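Local coordinates for response regulator receiver domain protein (CheY) (Rhodospirillum rubrum, PDB 3HEB), which probably acts as a CheY-like receiver domain in bacterial two-component signalling, switching its signalling state when phosphorylated, at residues Ile20-Asn23 against Ile24-Gly28; Lys82-Pro85 against His86-Arg89. All coordinates share one frame; numbering follows the deposited sequence.

Contact 1: residues Ile20-Asn23 against Ile24-Gly28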
ATOM      1  N   ILE A  20      -6.520 -15.431   9.271  1.00 15.64           N
ATOM      2  CA  ILE A  20      -6.510 -14.043   8.834  1.00 13.56           C
ATOM      3  C   ILE A  20      -7.631 -13.273   9.517  1.00 15.45           C
ATOM      4  O   ILE A  20      -7.419 -12.199  10.078  1.00 16.03           O
ATOM      5  CB  ILE A  20      -6.718 -13.961   7.301  1.00 12.47           C
ATOM      6  CG1 ILE A  20      -5.539 -14.614   6.574  1.00 11.56           C
ATOM      7  CG2 ILE A  20      -6.856 -12.513   6.866  1.00 14.93           C
ATOM      8  CD1 ILE A  20      -5.742 -14.765   5.075  1.00  7.92           C
ATOM      9  N   GLU A  21      -8.828 -13.847   9.480  1.00 16.67           N
ATOM     10  CA  GLU A  21     -10.003 -13.230  10.058  1.00 17.28           C
ATOM     11  C   GLU A  21      -9.910 -12.976  11.553  1.00 17.74           C
ATOM     12  O   GLU A  21     -10.267 -11.900  12.017  1.00 19.38           O
ATOM     13  CB  GLU A  21     -11.226 -14.100   9.786  1.00 19.69           C
ATOM     14  CG  GLU A  21     -12.534 -13.555  10.353  1.00 25.32           C
ATOM     15  CD  GLU A  21     -13.591 -14.645  10.590  1.00 30.88           C
ATOM     16  OE1 GLU A  21     -13.752 -15.556   9.734  1.00 32.85           O
ATOM     17  OE2 GLU A  21     -14.271 -14.584  11.640  1.00 32.58           O
ATOM     18  N   LYS A  22      -9.444 -13.955  12.317  1.00 18.16           N
ATOM     19  CA  LYS A  22      -9.381 -13.759  13.757  1.00 18.76           C
ATOM     20  C   LYS A  22      -8.272 -12.825  14.172  1.00 18.25           C
ATOM     21  O   LYS A  22      -8.363 -12.172  15.203  1.00 20.26           O
ATOM     22  CB  LYS A  22      -9.235 -15.096  14.490  1.00 21.27           C
ATOM     23  CG  LYS A  22      -7.942 -15.837  14.240  1.00 24.82           C
ATOM     24  CD  LYS A  22      -7.935 -17.183  14.966  1.00 27.95           C
ATOM     25  CE  LYS A  22      -8.281 -17.015  16.441  1.00 29.00           C
ATOM     26  NZ  LYS A  22      -7.464 -15.936  17.069  1.00 30.52           N
ATOM     27  N   ASN A  23      -7.222 -12.744  13.371  1.00 17.35           N
ATOM     28  CA  ASN A  23      -6.142 -11.857  13.738  1.00 15.96           C
ATOM     29  C   ASN A  23      -6.460 -10.424  13.367  1.00 15.43           C
ATOM     30  O   ASN A  23      -5.890  -9.491  13.926  1.00 14.12           O
ATOM     31  CB  ASN A  23      -4.838 -12.343  13.123  1.00 15.69           C
ATOM     32  CG  ASN A  23      -4.224 -13.464  13.933  1.00 16.37           C
ATOM     33  OD1 ASN A  23      -3.674 -13.226  15.008  1.00 18.70           O
ATOM     34  ND2 ASN A  23      -4.337 -14.690  13.442  1.00 15.22           N
ATOM     35  N   ILE A  24      -7.392 -10.243  12.441  1.00 14.99           N
ATOM     36  CA  ILE A  24      -7.792  -8.900  12.072  1.00 15.72           C
ATOM     37  C   ILE A  24      -8.623  -8.377  13.246  1.00 16.86           C
ATOM     38  O   ILE A  24      -8.535  -7.196  13.610  1.00 16.14           O
ATOM     39  CB  ILE A  24      -8.648  -8.892  10.790  1.00 15.61           C
ATOM     40  CG1 ILE A  24      -7.779  -9.261   9.586  1.00 15.20           C
ATOM     41  CG2 ILE A  24      -9.282  -7.523  10.587  1.00 14.34           C
ATOM     42  CD1 ILE A  24      -6.607  -8.341   9.377  1.00 15.07           C
ATOM     43  N   ARG A  25      -9.430  -9.263  13.828  1.00 15.66           N
ATOM     44  CA  ARG A  25     -10.267  -8.901  14.968  1.00 16.22           C
ATOM     45  C   ARG A  25      -9.353  -8.687  16.147  1.00 17.52           C
ATOM     46  O   ARG A  25      -9.574  -7.800  16.962  1.00 18.19           O
ATOM     47  CB  ARG A  25     -11.256 -10.017  15.315  1.00 14.03           C
ATOM     48  CG  ARG A  25     -12.151 -10.436  14.181  1.00 16.28           C
ATOM     49  CD  ARG A  25     -12.701  -9.223  13.456  1.00 15.67           C
ATOM     50  NE  ARG A  25     -13.730  -9.584  12.488  1.00 14.61           N
ATOM     51  CZ  ARG A  25     -14.282  -8.732  11.632  1.00 14.19           C
ATOM     52  NH1 ARG A  25     -13.897  -7.464  11.611  1.00 13.25           N
ATOM     53  NH2 ARG A  25     -15.258  -9.141  10.830  1.00 14.38           N
ATOM     54  N   ARG A  26      -8.314  -9.512  16.224  1.00 19.70           N
ATOM     55  CA  ARG A  26      -7.344  -9.429  17.307  1.00 22.10           C
ATOM     56  C   ARG A  26      -6.753  -8.025  17.350  1.00 20.89           C
ATOM     57  O   ARG A  26      -6.420  -7.518  18.414  1.00 23.15           O
ATOM     58  CB  ARG A  26      -6.228 -10.446  17.075  1.00 25.92           C
ATOM     59  CG  ARG A  26      -5.657 -11.083  18.339  1.00 32.46           C
ATOM     60  CD  ARG A  26      -4.476 -11.992  17.979  1.00 38.17           C
ATOM     61  NE  ARG A  26      -4.164 -12.978  19.014  1.00 41.84           N
ATOM     62  CZ  ARG A  26      -4.979 -13.962  19.383  1.00 44.02           C
ATOM     63  NH1 ARG A  26      -6.170 -14.101  18.806  1.00 42.90           N
ATOM     64  NH2 ARG A  26      -4.601 -14.814  20.329  1.00 45.11           N
ATOM     65  N   ALA A  27      -6.637  -7.405  16.182  1.00 18.98           N
ATOM     66  CA  ALA A  27      -6.073  -6.067  16.063  1.00 18.06           C
ATOM     67  C   ALA A  27      -7.079  -4.969  16.405  1.00 18.11           C
ATOM     68  O   ALA A  27      -6.751  -3.781  16.364  1.00 18.67           O
ATOM     69  CB  ALA A  27      -5.534  -5.864  14.654  1.00 17.30           C
ATOM     70  N   GLY A  28      -8.300  -5.366  16.744  1.00 17.41           N
ATOM     71  CA  GLY A  28      -9.316  -4.392  17.096  1.00 17.59           C
ATOM     72  C   GLY A  28     -10.150  -3.932  15.916  1.00 19.45           C
ATOM     73  O   GLY A  28     -10.955  -3.006  16.043  1.00 18.67           O
TER
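The guanidinium of Arg26 lies alongside the amide of Asn23, the two planes 52° apart, and Asn23 OD1 approaches it obliquely. The touch itself is lower on the arginine, Asn23 OD1 lying 3.3 Å from Arg26 CD. Both amide ends have firmer partners: OD1 accepts from Arg130 NH2, and ND2 gives its bond to Leu19 O. Lys22 runs beside Arg26 in the same direction; Lys22 NZ stands 2.8 Å from Arg26 NH1, two donors of like charge, so the placing of these exposed ends is doubtful. Glu21 O meets the Arg25 guanidinium obliquely, but is nearer to Arg25 CG (3.2 Å); the Arg25 side chain bends at chi2 (-45°), and its NH1 bonds to the carbonyls of Val29 and Asn31 beyond the helix end. In the backbone, Arg26 N bonds to Lys22 O at 2.8 Å, whereas the bond from Ile24 N to Ile20 O is weak. Gly28, with positive phi, ends the helix in a Schellman motif. Helix 14-26, the helix of the beta-alpha-beta unit between strands 6-10 and 33-36, packs its buried side (Ile20, Asn23, Ile24) on Ile129 of helix 122-136.

Contact 2: residues Lys82-Pro85 against His86-Arg89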
ATOM      1  N   LYS A  82      -7.863  -3.386 -11.039  1.00 12.06           N
ATOM      2  CA  LYS A  82      -7.096  -2.168 -11.276  1.00 15.02           C
ATOM      3  C   LYS A  82      -7.282  -1.510 -12.634  1.00 17.41           C
ATOM      4  O   LYS A  82      -6.734  -0.433 -12.880  1.00 19.35           O
ATOM      5  CB  LYS A  82      -5.600  -2.429 -11.034  1.00 12.77           C
ATOM      6  CG  LYS A  82      -5.228  -2.619  -9.566  1.00 12.56           C
ATOM      7  CD  LYS A  82      -5.604  -1.393  -8.727  1.00 11.00           C
ATOM      8  CE  LYS A  82      -5.378  -1.640  -7.241  1.00 11.04           C
ATOM      9  NZ  LYS A  82      -5.799  -0.473  -6.402  1.00 11.99           N
ATOM     10  N   GLU A  83      -8.055  -2.148 -13.509  1.00 19.29           N
ATOM     11  CA  GLU A  83      -8.317  -1.601 -14.836  1.00 21.31           C
ATOM     12  C   GLU A  83      -9.699  -0.956 -14.936  1.00 21.83           C
ATOM     13  O   GLU A  83      -9.876   0.011 -15.659  1.00 23.05           O
ATOM     14  CB  GLU A  83      -8.163  -2.697 -15.898  1.00 22.70           C
ATOM     15  CG  GLU A  83      -6.797  -2.713 -16.569  1.00 26.72           C
ATOM     16  CD  GLU A  83      -6.423  -4.076 -17.120  1.00 29.13           C
ATOM     17  OE1 GLU A  83      -7.261  -4.706 -17.796  1.00 30.85           O
ATOM     18  OE2 GLU A  83      -5.282  -4.517 -16.878  1.00 32.56           O
ATOM     19  N   ASN A  84     -10.665  -1.489 -14.196  1.00 23.08           N
ATOM     20  CA  ASN A  84     -12.027  -0.972 -14.188  1.00 22.95           C
ATOM     21  C   ASN A  84     -12.221   0.213 -13.234  1.00 23.27           C
ATOM     22  O   ASN A  84     -11.858   0.153 -12.061  1.00 22.00           O
ATOM     23  CB  ASN A  84     -12.989  -2.105 -13.827  1.00 25.36           C
ATOM     24  CG  ASN A  84     -14.384  -1.609 -13.468  1.00 26.99           C
ATOM     25  OD1 ASN A  84     -14.586  -0.996 -12.421  1.00 30.15           O
ATOM     26  ND2 ASN A  84     -15.352  -1.876 -14.338  1.00 27.03           N
ATOM     27  N   PRO A  85     -12.815   1.308 -13.732  1.00 23.02           N
ATOM     28  CA  PRO A  85     -13.097   2.553 -13.006  1.00 22.29           C
ATOM     29  C   PRO A  85     -13.706   2.478 -11.605  1.00 23.44           C
ATOM     30  O   PRO A  85     -13.321   3.251 -10.720  1.00 23.38           O
ATOM     31  CB  PRO A  85     -14.009   3.306 -13.969  1.00 22.39           C
ATOM     32  CG  PRO A  85     -13.464   2.900 -15.307  1.00 23.73           C
ATOM     33  CD  PRO A  85     -13.266   1.410 -15.132  1.00 21.95           C
ATOM     34  N   HIS A  86     -14.658   1.571 -11.390  1.00 22.12           N
ATOM     35  CA  HIS A  86     -15.312   1.494 -10.084  1.00 23.51           C
ATOM     36  C   HIS A  86     -14.688   0.549  -9.063  1.00 22.15           C
ATOM     37  O   HIS A  86     -15.295   0.282  -8.026  1.00 23.15           O
ATOM     38  CB  HIS A  86     -16.799   1.140 -10.250  1.00 25.58           C
ATOM     39  CG  HIS A  86     -17.490   1.925 -11.318  1.00 28.33           C
ATOM     40  ND1 HIS A  86     -17.640   1.465 -12.604  1.00 29.52           N
ATOM     41  CD2 HIS A  86     -18.053   3.166 -11.297  1.00 28.85           C
ATOM     42  CE1 HIS A  86     -18.261   2.377 -13.338  1.00 29.40           C
ATOM     43  NE2 HIS A  86     -18.518   3.417 -12.557  1.00 29.85           N
ATOM     44  N   THR A  87     -13.485   0.053  -9.339  1.00 19.79           N
ATOM     45  CA  THR A  87     -12.816  -0.860  -8.414  1.00 18.27           C
ATOM     46  C   THR A  87     -11.321  -0.604  -8.292  1.00 17.51           C
ATOM     47  O   THR A  87     -10.696  -1.005  -7.314  1.00 18.05           O
ATOM     48  CB  THR A  87     -12.989  -2.328  -8.842  1.00 18.42           C
ATOM     49  OG1 THR A  87     -12.440  -2.506 -10.157  1.00 20.10           O
ATOM     50  CG2 THR A  87     -14.451  -2.728  -8.832  1.00 19.17           C
ATOM     51  N   ARG A  88     -10.744   0.057  -9.285  1.00 16.17           N
ATOM     52  CA  ARG A  88      -9.311   0.318  -9.277  1.00 16.33           C
ATOM     53  C   ARG A  88      -8.797   1.151  -8.114  1.00 15.08           C
ATOM     54  O   ARG A  88      -7.682   0.939  -7.647  1.00 13.67           O
ATOM     55  CB  ARG A  88      -8.885   0.974 -10.594  1.00 17.57           C
ATOM     56  CG  ARG A  88      -9.524   2.321 -10.874  1.00 17.02           C
ATOM     57  CD  ARG A  88      -9.071   2.820 -12.228  1.00 17.21           C
ATOM     58  NE  ARG A  88      -9.751   4.043 -12.631  1.00 17.61           N
ATOM     59  CZ  ARG A  88      -9.682   4.555 -13.854  1.00 19.22           C
ATOM     60  NH1 ARG A  88      -8.954   3.948 -14.783  1.00 20.10           N
ATOM     61  NH2 ARG A  88     -10.363   5.653 -14.159  1.00 17.13           N
ATOM     62  N   ARG A  89      -9.600   2.095  -7.644  1.00 15.36           N
ATOM     63  CA  ARG A  89      -9.174   2.943  -6.542  1.00 16.36           C
ATOM     64  C   ARG A  89      -9.131   2.156  -5.235  1.00 16.36           C
ATOM     65  O   ARG A  89      -8.617   2.638  -4.227  1.00 17.70           O
ATOM     66  CB  ARG A  89     -10.114   4.137  -6.407  1.00 16.36           C
ATOM     67  CG  ARG A  89      -9.585   5.237  -5.505  1.00 18.41           C
ATOM     68  CD  ARG A  89     -10.554   6.399  -5.458  1.00 19.84           C
ATOM     69  NE  ARG A  89     -10.618   7.110  -6.732  1.00 18.91           N
ATOM     70  CZ  ARG A  89     -11.607   7.928  -7.070  1.00 18.76           C
ATOM     71  NH1 ARG A  89     -12.612   8.129  -6.232  1.00 18.76           N
ATOM     72  NH2 ARG A  89     -11.592   8.550  -8.236  1.00 21.17           N
TER
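Asn84 O receives two amides across the turn, Arg88 N at 3.0 Å and nearly in line with the carbonyl, and Thr87 N at 3.2 Å from above the carbonyl plane, while the chain reverses enough to bring the CA atoms of Lys82 and Arg88 within 3.9 Å. The Asn84 side chain braces the same turn: with CG anti to the backbone N (chi1 166°), OD1 accepts His86 N at 2.8 Å, the donor standing 38° out of the amide plane. The other end of that amide, ND2, binds Ser52 O. Pro85 separates two flat groups. Its CG lies 4.3 Å above the centre of the Arg88 guanidinium, and its CB sits over one face of the His86 ring, towards the rim. The extended Arg88 chain carries NH2 on to a salt bridge with Glu145. Within the model, buried His86 ND1 has no polar partner. Lys82 bends at chi2 (-59°) to swing back over the loop, where NZ donates to Arg88 O at 2.7 Å and also to Ser90 O. With Lys82 cut back to alanine, Arg88 O and Ser90 O would probably lose their shared donor and a gap would open beside Arg88 O, where Lys82 CD now packs at 3.3 Å. Thr87 OG1 bonds to Val81 O, tying the turn to the helix before it, and Arg89 reaches Asp109 of the second subunit in a salt bridge. With proline and histidine at its two central positions, 84-87 is a type I beta turn overlapped by an Asx turn, an Asx-Pro turn, in the connection that carries the receiver-domain chain from helix 74-83 into strand 92-96.

How the contacts relate
Contact 1 and contact 2 lie on opposite sides of the chain's centre, about 27 Å apart between their centres, and share no helix or strand. Contact 1 is partly buried: one side of helix 14-26, the isoleucines and the bonded amide of Asn23, faces another helix, while its charged side chains lie on the outer side. Contact 2 is a surface contact in which a helix has given way to a loop, and its order comes from main-chain bonds of the turn together with bonds between side chains and backbone groups. Arginines serve in both, but Arg25 in 24-28 secures a helix end within the chain, whereas Arg89 in 86-89 bridges to the second subunit.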